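Local coordinates for protein spondin-1 (Homo sapiens, PDB 2ZOU) that is a secreted, disulfide-bonded extracellular matrix protein, also called F-spondin, that probably acts in cell adhesion through modules such as its reeler domain, at residues R42-A47 against R103-V108; P49-R54 against I126-I131; G55-A60 against A94-T99; Q78-E83 against Q107-A112; L122-V127 against G138-K143. All blocks are in the same frame, centred on the assembly; numbering follows the deposited sequence.

Contact 1. Residues R42-A47 against R103-V108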
# COMPACT_ATOMS: atom_id res chain seq x y z
N ARG A 42 3.83 3.57 9.94
CA ARG A 42 3.85 2.12 9.75
C ARG A 42 2.54 1.68 9.11
O ARG A 42 1.46 1.79 9.70
CB ARG A 42 4.13 1.37 11.06
CG ARG A 42 4.43 -0.12 10.81
CD ARG A 42 4.72 -0.88 12.09
NE ARG A 42 5.90 -0.38 12.79
CZ ARG A 42 6.95 -1.12 13.13
NH1 ARG A 42 6.98 -2.42 12.84
NH2 ARG A 42 7.95 -0.55 13.79
N VAL A 43 2.65 1.25 7.86
CA VAL A 43 1.51 0.80 7.06
C VAL A 43 1.38 -0.71 7.22
O VAL A 43 2.37 -1.44 7.11
CB VAL A 43 1.68 1.17 5.56
CG1 VAL A 43 0.47 0.70 4.74
CG2 VAL A 43 1.86 2.68 5.42
N THR A 44 0.16 -1.18 7.47
CA THR A 44 -0.07 -2.61 7.66
C THR A 44 -1.14 -3.11 6.71
O THR A 44 -2.12 -2.40 6.41
CB THR A 44 -0.49 -2.91 9.11
OG1 THR A 44 -1.74 -2.30 9.37
CG2 THR A 44 0.55 -2.39 10.10
N LEU A 45 -0.95 -4.33 6.25
CA LEU A 45 -1.96 -5.03 5.44
C LEU A 45 -2.28 -6.31 6.18
O LEU A 45 -1.40 -7.11 6.43
CB LEU A 45 -1.37 -5.35 4.07
CG LEU A 45 -2.25 -5.98 3.01
CD1 LEU A 45 -3.50 -5.19 2.79
CD2 LEU A 45 -1.44 -6.04 1.74
N SER A 46 -3.55 -6.49 6.54
CA SER A 46 -3.94 -7.64 7.37
C SER A 46 -5.20 -8.32 6.86
O SER A 46 -6.06 -7.68 6.24
CB SER A 46 -4.27 -7.15 8.80
OG SER A 46 -3.36 -6.21 9.32
N ALA A 47 -5.29 -9.62 7.14
CA ALA A 47 -6.45 -10.42 6.77
C ALA A 47 -7.22 -10.78 8.02
O ALA A 47 -6.62 -11.28 8.96
CB ALA A 47 -5.98 -11.71 6.09
N ARG A 103 0.21 -15.56 4.43
CA ARG A 103 0.44 -14.55 5.47
C ARG A 103 -0.87 -13.95 5.90
O ARG A 103 -1.83 -13.92 5.13
CB ARG A 103 1.39 -13.45 4.98
CG ARG A 103 2.82 -13.93 4.73
CD ARG A 103 3.66 -12.81 4.12
NE ARG A 103 5.06 -13.20 3.92
CZ ARG A 103 5.52 -13.74 2.80
NH1 ARG A 103 4.69 -13.96 1.78
NH2 ARG A 103 6.81 -14.06 2.69
N THR A 104 -0.90 -13.45 7.13
CA THR A 104 -2.09 -12.76 7.63
C THR A 104 -1.82 -11.28 7.91
O THR A 104 -2.75 -10.51 8.12
CB THR A 104 -2.65 -13.41 8.90
OG1 THR A 104 -1.62 -13.42 9.90
CG2 THR A 104 -3.12 -14.84 8.61
N ARG A 105 -0.54 -10.90 7.90
CA ARG A 105 -0.16 -9.50 8.12
C ARG A 105 1.20 -9.24 7.53
O ARG A 105 2.11 -10.05 7.67
CB ARG A 105 -0.13 -9.17 9.63
CG ARG A 105 0.30 -7.72 9.96
CD ARG A 105 0.29 -7.45 11.47
NE ARG A 105 0.67 -6.07 11.82
CZ ARG A 105 1.92 -5.67 12.01
NH1 ARG A 105 2.92 -6.54 11.87
NH2 ARG A 105 2.20 -4.41 12.34
N ILE A 106 1.33 -8.10 6.85
CA ILE A 106 2.65 -7.54 6.56
C ILE A 106 2.68 -6.07 6.98
O ILE A 106 1.63 -5.44 7.18
CB ILE A 106 3.08 -7.69 5.06
CG1 ILE A 106 2.12 -6.96 4.11
CG2 ILE A 106 3.27 -9.18 4.71
CD1 ILE A 106 2.47 -5.48 3.91
N GLN A 107 3.89 -5.54 7.13
CA GLN A 107 4.06 -4.14 7.55
C GLN A 107 5.25 -3.55 6.83
O GLN A 107 6.21 -4.26 6.52
CB GLN A 107 4.31 -4.06 9.05
CG GLN A 107 5.46 -4.95 9.50
CD GLN A 107 5.74 -4.90 10.98
OE1 GLN A 107 5.05 -4.24 11.75
NE2 GLN A 107 6.78 -5.62 11.38
N VAL A 108 5.18 -2.25 6.57
CA VAL A 108 6.26 -1.50 5.93
C VAL A 108 6.20 -0.08 6.46
O VAL A 108 5.15 0.35 6.93
CB VAL A 108 6.09 -1.55 4.40
CG1 VAL A 108 4.88 -0.70 3.94
CG2 VAL A 108 7.39 -1.18 3.68
O HOH W 1 8.90 -4.67 13.60
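V43 with V108 and L45 with I106 are antiparallel hydrogen-bonded pairs, the bond from L45 N to I106 O measuring 3.0 Å; T44 with Q107 and S46 with R105 are non-hydrogen-bonded pairs. The axes of strands 42-47 and 105-108 run 168° apart, and A47 N to T104 O (2.9 Å) closes the ladder of five backbone bonds.

Apolar contacts lie on the face of V43, L45, I106 and V108, where L45 CB rests 3.8 Å from I106 CG1; F56 of the other sheet packs against L45 and I106.

Polar side chains take the opposite face. R42 NH1 (2.9 Å) and R105 NH2 (2.9 Å) both donate to Q107 OE1, from opposite sides of the amide plane. R42 CG stands anti to the backbone N (chi1 -168°), and the chain bends at chi3 to run beside Q107. T44 CG2 approaches R105 NH2 obliquely, at 3.4 Å. One carbonyl oxygen thus probably eases the closeness of two like charges, their NH1 and NH2 nitrogens 5.2 Å apart, with E29 forming a weak, long ion pair to each arginine.

Contact 2. Residues P49-R54 against I126-I131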
# COMPACT_ATOMS: atom_id res chain seq x y z
N PRO A 49 -9.43 -13.18 10.31
CA PRO A 49 -9.52 -14.64 10.32
C PRO A 49 -10.81 -15.16 9.69
O PRO A 49 -11.86 -14.54 9.82
CB PRO A 49 -9.44 -15.00 11.81
CG PRO A 49 -9.73 -13.75 12.52
CD PRO A 49 -9.26 -12.63 11.67
N PRO A 50 -10.74 -16.32 9.02
CA PRO A 50 -9.58 -17.17 8.82
C PRO A 50 -8.85 -16.94 7.49
O PRO A 50 -8.21 -17.84 6.98
CB PRO A 50 -10.20 -18.56 8.83
CG PRO A 50 -11.51 -18.34 8.06
CD PRO A 50 -11.96 -16.95 8.46
N SER A 51 -8.96 -15.73 6.93
CA SER A 51 -8.34 -15.45 5.64
C SER A 51 -6.83 -15.25 5.73
O SER A 51 -6.25 -15.08 6.82
CB SER A 51 -9.01 -14.25 4.97
OG SER A 51 -10.39 -14.50 4.73
N TYR A 52 -6.20 -15.28 4.57
CA TYR A 52 -4.77 -15.07 4.43
C TYR A 52 -4.54 -14.58 3.01
O TYR A 52 -5.45 -14.63 2.17
CB TYR A 52 -4.00 -16.39 4.67
CG TYR A 52 -4.48 -17.51 3.78
CD1 TYR A 52 -3.95 -17.68 2.50
CD2 TYR A 52 -5.49 -18.37 4.20
CE1 TYR A 52 -4.41 -18.68 1.66
CE2 TYR A 52 -5.96 -19.39 3.36
CZ TYR A 52 -5.41 -19.53 2.10
OH TYR A 52 -5.84 -20.53 1.26
N PHE A 53 -3.34 -14.10 2.75
CA PHE A 53 -2.94 -13.78 1.38
C PHE A 53 -1.59 -14.43 1.08
O PHE A 53 -0.74 -14.56 1.95
CB PHE A 53 -2.96 -12.27 1.10
CG PHE A 53 -2.21 -11.45 2.11
CD1 PHE A 53 -2.84 -11.03 3.29
CD2 PHE A 53 -0.90 -11.06 1.88
CE1 PHE A 53 -2.16 -10.24 4.22
CE2 PHE A 53 -0.19 -10.30 2.82
CZ PHE A 53 -0.83 -9.86 3.98
N ARG A 54 -1.43 -14.86 -0.16
CA ARG A 54 -0.18 -15.49 -0.60
C ARG A 54 0.69 -14.48 -1.35
O ARG A 54 1.87 -14.71 -1.57
CB ARG A 54 -0.48 -16.71 -1.46
CG ARG A 54 -1.02 -17.88 -0.66
CD ARG A 54 -1.24 -19.13 -1.52
NE ARG A 54 -2.23 -18.91 -2.57
CZ ARG A 54 -1.95 -18.83 -3.87
NH1 ARG A 54 -0.70 -18.99 -4.32
NH2 ARG A 54 -2.93 -18.61 -4.73
N ILE A 126 -4.41 -7.86 -3.36
CA ILE A 126 -3.94 -9.14 -2.81
C ILE A 126 -4.37 -10.35 -3.64
O ILE A 126 -5.30 -10.25 -4.46
CB ILE A 126 -4.33 -9.38 -1.30
CG1 ILE A 126 -5.84 -9.67 -1.15
CG2 ILE A 126 -3.81 -8.26 -0.36
CD1 ILE A 126 -6.23 -11.13 -1.24
N VAL A 127 -3.71 -11.48 -3.41
CA VAL A 127 -4.20 -12.79 -3.88
C VAL A 127 -4.31 -13.81 -2.75
O VAL A 127 -3.39 -13.94 -1.95
CB VAL A 127 -3.38 -13.37 -5.08
CG1 VAL A 127 -1.91 -13.48 -4.75
CG2 VAL A 127 -3.96 -14.71 -5.53
N GLN A 128 -5.45 -14.52 -2.68
CA GLN A 128 -5.66 -15.66 -1.76
C GLN A 128 -5.97 -16.89 -2.61
O GLN A 128 -5.08 -17.68 -2.89
CB GLN A 128 -6.79 -15.36 -0.75
CG GLN A 128 -7.02 -16.48 0.31
CD GLN A 128 -8.09 -16.16 1.36
OE1 GLN A 128 -8.30 -16.94 2.29
NE2 GLN A 128 -8.79 -15.05 1.20
N LYS A 129 -7.23 -17.03 -3.03
CA LYS A 129 -7.65 -17.99 -4.06
C LYS A 129 -8.38 -17.27 -5.20
O LYS A 129 -8.90 -17.89 -6.14
CB LYS A 129 -8.51 -19.11 -3.46
CG LYS A 129 -7.76 -19.99 -2.46
CD LYS A 129 -8.43 -21.32 -2.26
CE LYS A 129 -7.76 -22.11 -1.15
NZ LYS A 129 -8.30 -23.49 -1.09
N ARG A 130 -8.40 -15.94 -5.09
CA ARG A 130 -8.90 -15.04 -6.13
C ARG A 130 -8.10 -13.75 -5.95
O ARG A 130 -7.46 -13.58 -4.91
CB ARG A 130 -10.41 -14.77 -5.99
CG ARG A 130 -10.79 -13.92 -4.79
CD ARG A 130 -12.27 -13.69 -4.74
NE ARG A 130 -12.64 -13.01 -3.50
CZ ARG A 130 -13.88 -12.79 -3.11
NH1 ARG A 130 -14.90 -13.18 -3.86
NH2 ARG A 130 -14.11 -12.17 -1.96
N ILE A 131 -8.14 -12.87 -6.94
CA ILE A 131 -7.48 -11.56 -6.86
C ILE A 131 -8.45 -10.49 -6.37
O ILE A 131 -9.59 -10.37 -6.86
CB ILE A 131 -6.89 -11.10 -8.22
CG1 ILE A 131 -6.00 -12.17 -8.87
CG2 ILE A 131 -6.20 -9.72 -8.08
CD1 ILE A 131 -4.67 -12.39 -8.20
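At one end of the reeler-domain beta-sandwich, the loop segment 49-54 meets the end of strand 120-127 and the turn that follows it, R54 bonding to V127 and Y52 lying against Q128. The touching parts run 103° apart, so this is a crossing of chains and not a ladder. R54 N donates to V127 O at 2.8 Å, nearly in line with the C=O bond. The R54 side chain, bent at chi3 (-62°), turns its guanidinium edge to the next carbonyl: NE (3.1 Å) and NH2 (3.0 Å) both reach Q128 O, a side-on grip by two nitrogens on one atom.

Q128 runs extended at about a right angle across Y52. Its CG sits over the tyrosine ring, 3.9 Å from the centroid and 21° off the normal, a CH-pi contact. Inward, F53 CB packs on I126 CB at 4.0 Å, and F24, on strand 24-28 of the facing sheet, touches both residues. S51 OG is bonded to E23. Beyond the ring, Y52 OH comes within 3.5 Å of K129 CE.

Contact 3. Residues G55-A60 against A94-T99; sequences GFTLIA and AVTEST. With EDO (1,2-ethanediol), chain D.
The F56 ring lies against the backbone of 95-97, with T96 CA over one face, 3.8 Å above the plane and offset toward the rim. Its CE1 meets V95 CG1 at 4.0 Å, while L58 CB faces V95 CB and I59 CG2 reaches A94 CB at 3.6 Å. F56 CG sits between the backbone N and the carbonyl carbon (chi1 77°), which swings the ring across to the other strand. I106 and I126 also touch this ring, and F77 packs on L58 and V95.

Outward, L58 and V95 form an antiparallel hydrogen-bonded pair, with L58 N to V95 O at 2.8 Å and V95 N to L58 O at 2.9 Å. Towards G55, a side chain stands in for a backbone acceptor: E97 OE1 takes the F56 N-H at 3.0 Å, met from above the carboxylate plane. Replacing E97 by an alanine removes that carboxylate and is likely to leave F56 N without its acceptor across the contact. On the face of T57 and T96, T57 OG1 hydrogen-bonds O2 of an ethanediol (2.7 Å), probably from the crystallisation liquor. The axes, 172° apart and 4.7 Å at closest approach, are those of neighbouring antiparallel strands in the five-stranded sheet of the beta-sandwich.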
# COMPACT_ATOMS: atom_id res chain seq x y z
N GLY A 55 0.09 -13.37 -1.74
CA GLY A 55 0.79 -12.30 -2.44
C GLY A 55 0.05 -10.98 -2.31
O GLY A 55 -1.15 -10.94 -2.03
N PHE A 56 0.77 -9.89 -2.49
CA PHE A 56 0.19 -8.55 -2.39
C PHE A 56 1.02 -7.56 -3.18
O PHE A 56 2.20 -7.81 -3.48
CB PHE A 56 0.06 -8.09 -0.93
CG PHE A 56 1.36 -7.64 -0.33
CD1 PHE A 56 1.74 -6.30 -0.38
CD2 PHE A 56 2.25 -8.56 0.21
CE1 PHE A 56 2.97 -5.90 0.14
CE2 PHE A 56 3.47 -8.18 0.73
CZ PHE A 56 3.84 -6.85 0.70
N THR A 57 0.40 -6.43 -3.50
CA THR A 57 1.09 -5.29 -4.06
C THR A 57 0.60 -4.05 -3.35
O THR A 57 -0.60 -3.88 -3.16
CB THR A 57 0.81 -5.12 -5.56
OG1 THR A 57 1.11 -6.34 -6.24
CG2 THR A 57 1.68 -4.00 -6.13
N LEU A 58 1.53 -3.18 -2.97
CA LEU A 58 1.22 -1.99 -2.22
C LEU A 58 1.90 -0.77 -2.85
O LEU A 58 3.11 -0.80 -3.09
CB LEU A 58 1.68 -2.18 -0.77
CG LEU A 58 1.72 -0.94 0.12
CD1 LEU A 58 0.33 -0.38 0.31
CD2 LEU A 58 2.36 -1.24 1.46
N ILE A 59 1.11 0.28 -3.11
CA ILE A 59 1.63 1.53 -3.71
C ILE A 59 1.09 2.76 -2.98
O ILE A 59 0.14 2.66 -2.21
CB ILE A 59 1.33 1.61 -5.24
CG1 ILE A 59 -0.18 1.56 -5.49
CG2 ILE A 59 2.09 0.51 -5.97
CD1 ILE A 59 -0.56 1.68 -6.96
N ALA A 60 1.74 3.90 -3.21
CA ALA A 60 1.27 5.19 -2.70
C ALA A 60 1.26 6.17 -3.87
O ALA A 60 2.32 6.44 -4.43
CB ALA A 60 2.20 5.68 -1.62
N ALA A 94 6.80 -0.06 -5.97
CA ALA A 94 5.77 -0.92 -5.39
C ALA A 94 6.37 -1.95 -4.43
O ALA A 94 7.44 -2.51 -4.70
CB ALA A 94 4.98 -1.63 -6.50
N VAL A 95 5.69 -2.16 -3.29
CA VAL A 95 6.06 -3.20 -2.33
C VAL A 95 5.28 -4.48 -2.65
O VAL A 95 4.09 -4.42 -2.96
CB VAL A 95 5.79 -2.75 -0.85
CG1 VAL A 95 6.32 -3.79 0.11
CG2 VAL A 95 6.47 -1.41 -0.57
N THR A 96 5.94 -5.62 -2.57
CA THR A 96 5.30 -6.90 -2.87
C THR A 96 5.88 -7.99 -1.93
O THR A 96 6.78 -7.71 -1.13
CB THR A 96 5.44 -7.26 -4.37
OG1 THR A 96 4.56 -8.33 -4.71
CG2 THR A 96 6.89 -7.64 -4.72
N GLU A 97 5.35 -9.21 -2.00
CA GLU A 97 5.83 -10.32 -1.17
C GLU A 97 7.21 -10.81 -1.63
O GLU A 97 7.53 -10.75 -2.82
CB GLU A 97 4.80 -11.46 -1.09
CG GLU A 97 4.70 -12.43 -2.29
CD GLU A 97 4.13 -11.84 -3.58
OE1 GLU A 97 3.44 -10.80 -3.55
OE2 GLU A 97 4.37 -12.44 -4.66
N SER A 98 8.00 -11.29 -0.67
CA SER A 98 9.33 -11.86 -0.93
C SER A 98 9.26 -13.30 -1.44
O SER A 98 10.12 -13.73 -2.23
CB SER A 98 10.17 -11.86 0.35
OG SER A 98 10.57 -10.55 0.71
N THR A 99 8.27 -14.05 -0.95
CA THR A 99 8.00 -15.44 -1.33
C THR A 99 6.48 -15.64 -1.23
O THR A 99 5.83 -14.95 -0.46
CB THR A 99 8.69 -16.45 -0.37
OG1 THR A 99 8.38 -16.11 0.99
CG2 THR A 99 10.20 -16.45 -0.56
C1 EDO D . -2.29 -9.51 -6.94
O1 EDO D . -2.55 -8.24 -7.54
C2 EDO D . -1.46 -9.31 -5.67
O2 EDO D . -0.24 -8.62 -5.98

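Contact 4. Residues Q78-E83 against Q107-A112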
# COMPACT_ATOMS: atom_id res chain seq x y z
N GLN A 78 9.92 1.99 3.09
CA GLN A 78 11.10 1.38 3.68
C GLN A 78 10.76 -0.00 4.24
O GLN A 78 9.83 -0.15 5.03
CB GLN A 78 11.67 2.26 4.78
CG GLN A 78 12.95 1.69 5.39
CD GLN A 78 13.52 2.55 6.49
OE1 GLN A 78 12.85 3.43 7.01
NE2 GLN A 78 14.76 2.28 6.87
N ILE A 79 11.49 -1.02 3.80
CA ILE A 79 11.26 -2.39 4.21
C ILE A 79 11.58 -2.55 5.70
O ILE A 79 12.60 -2.07 6.19
CB ILE A 79 12.11 -3.37 3.35
CG1 ILE A 79 11.75 -3.24 1.86
CG2 ILE A 79 12.00 -4.82 3.86
CD1 ILE A 79 10.31 -3.59 1.50
N ILE A 80 10.67 -3.21 6.41
CA ILE A 80 10.90 -3.60 7.80
C ILE A 80 11.34 -5.07 7.89
O ILE A 80 12.34 -5.39 8.53
CB ILE A 80 9.62 -3.36 8.64
CG1 ILE A 80 9.25 -1.88 8.64
CG2 ILE A 80 9.78 -3.89 10.08
CD1 ILE A 80 7.89 -1.58 9.25
N ASP A 81 10.59 -5.94 7.22
CA ASP A 81 10.82 -7.37 7.26
C ASP A 81 11.29 -7.86 5.90
O ASP A 81 10.49 -8.10 4.99
CB ASP A 81 9.53 -8.08 7.68
CG ASP A 81 9.04 -7.65 9.05
OD1 ASP A 81 9.85 -7.67 10.02
OD2 ASP A 81 7.86 -7.27 9.18
N GLU A 82 12.60 -7.98 5.75
CA GLU A 82 13.22 -8.33 4.48
C GLU A 82 12.80 -9.71 3.97
O GLU A 82 12.77 -9.94 2.75
CB GLU A 82 14.74 -8.24 4.61
CG GLU A 82 15.28 -6.85 4.98
CD GLU A 82 15.10 -6.46 6.46
OE1 GLU A 82 14.58 -7.27 7.28
OE2 GLU A 82 15.49 -5.32 6.81
N GLU A 83 12.48 -10.62 4.88
CA GLU A 83 12.08 -11.98 4.50
C GLU A 83 10.60 -12.11 4.11
O GLU A 83 10.15 -13.15 3.62
CB GLU A 83 12.46 -13.00 5.58
CG GLU A 83 13.97 -13.28 5.69
CD GLU A 83 14.55 -14.03 4.49
OE1 GLU A 83 13.77 -14.68 3.74
OE2 GLU A 83 15.78 -13.99 4.29
N GLN A 107 3.89 -5.54 7.13
CA GLN A 107 4.06 -4.14 7.55
C GLN A 107 5.25 -3.55 6.83
O GLN A 107 6.21 -4.26 6.52
CB GLN A 107 4.31 -4.06 9.05
CG GLN A 107 5.46 -4.95 9.50
CD GLN A 107 5.74 -4.90 10.98
OE1 GLN A 107 5.05 -4.24 11.75
NE2 GLN A 107 6.78 -5.62 11.38
N VAL A 108 5.18 -2.25 6.57
CA VAL A 108 6.26 -1.50 5.93
C VAL A 108 6.20 -0.08 6.46
O VAL A 108 5.15 0.35 6.93
CB VAL A 108 6.09 -1.55 4.40
CG1 VAL A 108 4.88 -0.70 3.94
CG2 VAL A 108 7.39 -1.18 3.68
N PHE A 109 7.31 0.65 6.41
CA PHE A 109 7.23 2.08 6.66
C PHE A 109 6.93 2.81 5.37
O PHE A 109 7.41 2.42 4.30
CB PHE A 109 8.55 2.63 7.22
CG PHE A 109 8.81 2.24 8.65
CD1 PHE A 109 7.91 2.60 9.66
CD2 PHE A 109 9.97 1.53 8.99
CE1 PHE A 109 8.15 2.24 10.98
CE2 PHE A 109 10.22 1.19 10.32
CZ PHE A 109 9.30 1.54 11.30
N TRP A 110 6.18 3.90 5.50
CA TRP A 110 5.98 4.88 4.44
C TRP A 110 6.37 6.23 5.00
O TRP A 110 5.81 6.67 6.00
CB TRP A 110 4.55 4.87 3.95
CG TRP A 110 4.29 5.88 2.87
CD1 TRP A 110 4.67 5.79 1.57
CD2 TRP A 110 3.57 7.10 3.01
NE1 TRP A 110 4.24 6.90 0.88
CE2 TRP A 110 3.56 7.72 1.74
CE3 TRP A 110 2.92 7.73 4.08
CZ2 TRP A 110 2.92 8.95 1.51
CZ3 TRP A 110 2.30 8.95 3.86
CH2 TRP A 110 2.29 9.54 2.58
N ILE A 111 7.34 6.87 4.36
CA ILE A 111 7.84 8.16 4.78
C ILE A 111 7.15 9.23 3.95
O ILE A 111 7.25 9.22 2.72
CB ILE A 111 9.36 8.26 4.61
CG1 ILE A 111 10.04 7.10 5.35
CG2 ILE A 111 9.85 9.65 5.11
CD1 ILE A 111 11.55 6.97 5.10
N ALA A 112 6.43 10.13 4.62
CA ALA A 112 5.55 11.07 3.94
C ALA A 112 6.32 12.09 3.11
O ALA A 112 7.41 12.53 3.51
CB ALA A 112 4.63 11.78 4.93
O HOH W 2 8.61 -4.76 5.44
O HOH W 3 6.02 -7.62 7.14
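D81 OD2 is gripped by two donors: Q107 NE2 at 3.0 Å, on the syn side of the carboxylate, and a water at 2.8 Å that also accepts from Q107 N. The contact lies at the edge of the four-stranded sheet of the beta-sandwich, where strand 76-79 leaves strand 105-111. Q78 and F109 still form an antiparallel hydrogen-bonded pair, with Q78 N to F109 O at 2.8 Å. Beyond it a second water bridges the parting chains, accepting from I80 N and donating to Q107 O.

The carboxylate and amide planes are 21° apart, and the donor's partner lies 7° out of the amide plane, so the bond is nearly flat. With R42 and R105 on OE1, the Q107 amide is held at both ends; a leucine in its place is likely to leave D81 without this donor and the two arginines without their shared acceptor.

I80 crosses F109 at about a right angle. Its CG1 comes within 3.5 Å of F109 CD2, and its CD1 lies over the ring centre in a CH-pi contact, 3.7 Å from the centroid and 11° off the normal.

Contact 5. Residues L122-V127 against G138-K143; sequences LKASIV and GSLTKK. With EDO (1,2-ethanediol), chain D; EDO (1,2-ethanediol), chain F.
L140 points its side chain at strand 122-127, bringing CD2 to 4.2 Å from A124 CB and CD1 to 4.3 Å from I126 CG2. L140 CG, anti to the carbonyl carbon (chi1 -77°), carries both methyls toward A124 and I126. L45 of the facing sheet packs against all three residues. K123 and T141 lie side by side, pointing the same way, with K123 CG 3.7 Å from T141 CG2.

Backbone bonds set this register. L122 and K142 form an antiparallel hydrogen-bonded pair, with L122 N to K142 O at 2.8 Å and K142 N to L122 O at 2.8 Å; A124 N adds a bond to L140 O at 3.0 Å. K123 with T141 is the non-hydrogen-bonded pair between them. The axes stand 176° apart, as expected for the beta hairpin of strands 120-127 and 131-144, the latter an outermost strand of the five-stranded sheet.

A type I turn from G138 to T141 brings L140 into place. A water donates to both A124 O and T141 OG1, and T141 OG1 is also bonded to Q135 O. On the outer face S125 OG accepts from an ethanediol O1 at 2.7 Å and is bonded to I132 O. A second ethanediol lies over L140, its C1 3.4 Å from L140 CB.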
# COMPACT_ATOMS: atom_id res chain seq x y z
N LEU A 122 -2.89 5.49 -0.45
CA LEU A 122 -2.22 4.23 -0.21
C LEU A 122 -3.17 3.16 -0.65
O LEU A 122 -4.31 3.16 -0.21
CB LEU A 122 -1.91 4.06 1.28
CG LEU A 122 -0.98 5.12 1.89
CD1 LEU A 122 -0.93 4.98 3.40
CD2 LEU A 122 0.40 4.94 1.32
N LYS A 123 -2.70 2.24 -1.49
CA LYS A 123 -3.57 1.24 -2.12
C LYS A 123 -2.90 -0.12 -2.20
O LYS A 123 -1.73 -0.23 -2.53
CB LYS A 123 -3.92 1.66 -3.55
CG LYS A 123 -5.09 2.60 -3.71
CD LYS A 123 -5.03 3.30 -5.06
CE LYS A 123 -5.41 2.39 -6.19
NZ LYS A 123 -5.65 3.21 -7.42
N ALA A 124 -3.67 -1.18 -1.95
CA ALA A 124 -3.15 -2.52 -2.05
C ALA A 124 -4.06 -3.43 -2.85
O ALA A 124 -5.27 -3.21 -2.95
CB ALA A 124 -2.93 -3.10 -0.67
N SER A 125 -3.44 -4.45 -3.43
CA SER A 125 -4.11 -5.55 -4.10
C SER A 125 -3.58 -6.83 -3.47
O SER A 125 -2.41 -6.87 -3.08
CB SER A 125 -3.78 -5.51 -5.59
OG SER A 125 -4.26 -6.66 -6.25
N ILE A 126 -4.41 -7.86 -3.36
CA ILE A 126 -3.94 -9.14 -2.81
C ILE A 126 -4.37 -10.35 -3.64
O ILE A 126 -5.30 -10.25 -4.46
CB ILE A 126 -4.33 -9.38 -1.30
CG1 ILE A 126 -5.84 -9.67 -1.15
CG2 ILE A 126 -3.81 -8.26 -0.36
CD1 ILE A 126 -6.23 -11.13 -1.24
N VAL A 127 -3.71 -11.48 -3.41
CA VAL A 127 -4.20 -12.79 -3.88
C VAL A 127 -4.31 -13.81 -2.75
O VAL A 127 -3.39 -13.94 -1.95
CB VAL A 127 -3.38 -13.37 -5.08
CG1 VAL A 127 -1.91 -13.48 -4.75
CG2 VAL A 127 -3.96 -14.71 -5.53
N GLY A 138 -12.29 1.69 -0.49
CA GLY A 138 -12.51 0.36 0.04
C GLY A 138 -11.56 0.06 1.17
O GLY A 138 -10.78 0.91 1.60
N SER A 139 -11.62 -1.18 1.65
CA SER A 139 -10.84 -1.53 2.82
C SER A 139 -9.33 -1.61 2.56
O SER A 139 -8.55 -1.58 3.51
CB SER A 139 -11.37 -2.82 3.45
OG SER A 139 -11.30 -3.91 2.55
N LEU A 140 -8.94 -1.76 1.30
CA LEU A 140 -7.52 -1.80 0.93
C LEU A 140 -7.02 -0.47 0.36
O LEU A 140 -6.01 -0.42 -0.32
CB LEU A 140 -7.26 -2.95 -0.05
CG LEU A 140 -7.20 -4.34 0.60
CD1 LEU A 140 -7.00 -5.39 -0.48
CD2 LEU A 140 -6.12 -4.45 1.63
N THR A 141 -7.73 0.61 0.65
CA THR A 141 -7.38 1.94 0.15
C THR A 141 -7.51 2.96 1.27
O THR A 141 -8.53 3.00 1.97
CB THR A 141 -8.29 2.31 -1.04
OG1 THR A 141 -8.18 1.28 -2.02
CG2 THR A 141 -7.93 3.69 -1.66
N LYS A 142 -6.48 3.79 1.45
CA LYS A 142 -6.53 4.83 2.47
C LYS A 142 -6.00 6.14 1.92
O LYS A 142 -4.91 6.18 1.37
CB LYS A 142 -5.73 4.43 3.72
CG LYS A 142 -5.79 5.45 4.86
CD LYS A 142 -7.17 5.61 5.48
CE LYS A 142 -7.22 6.73 6.54
NZ LYS A 142 -7.51 8.10 5.99
N LYS A 143 -6.79 7.19 2.08
CA LYS A 143 -6.43 8.52 1.64
C LYS A 143 -5.86 9.30 2.81
O LYS A 143 -6.47 9.34 3.89
CB LYS A 143 -7.66 9.24 1.09
CG LYS A 143 -7.42 10.69 0.69
CD LYS A 143 -8.72 11.47 0.49
CE LYS A 143 -9.50 10.99 -0.71
NZ LYS A 143 -10.31 12.12 -1.27
C1 EDO D . -2.29 -9.51 -6.94
O1 EDO D . -2.55 -8.24 -7.54
C2 EDO D . -1.46 -9.31 -5.67
O2 EDO D . -0.24 -8.62 -5.98
C1 EDO F . -9.20 -3.07 -2.90
O1 EDO F . -7.98 -3.61 -3.42
C2 EDO F . -10.38 -3.98 -3.22
O2 EDO F . -11.34 -3.90 -2.16
O HOH W 4 -6.78 -0.82 -3.46

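Overall arrangement
Four of the five contacts pair strands within the two sheets of one beta-sandwich. Contacts 1 and 4 share strand 105-111, which lies between 40-47 and 76-79 in the four-stranded sheet; their centres are 10 Å apart. Contacts 3 and 5 belong to the five-stranded sheet, 11 Å apart, joined through the pairing of strands 55-62 and 120-127. The sheets meet where L45 and V108 of contact 1 pack on F56, L58 and I126. Contact 2 lies at one end, where the 49-54 loop leads from one sheet to the other; it is about 21 Å from contact 4, centre to centre. Along the chain contact 1 crosses contact 2 and contact 3 crosses contact 4, whereas contact 5, a local hairpin, opens after contacts 1, 3 and 4 have closed.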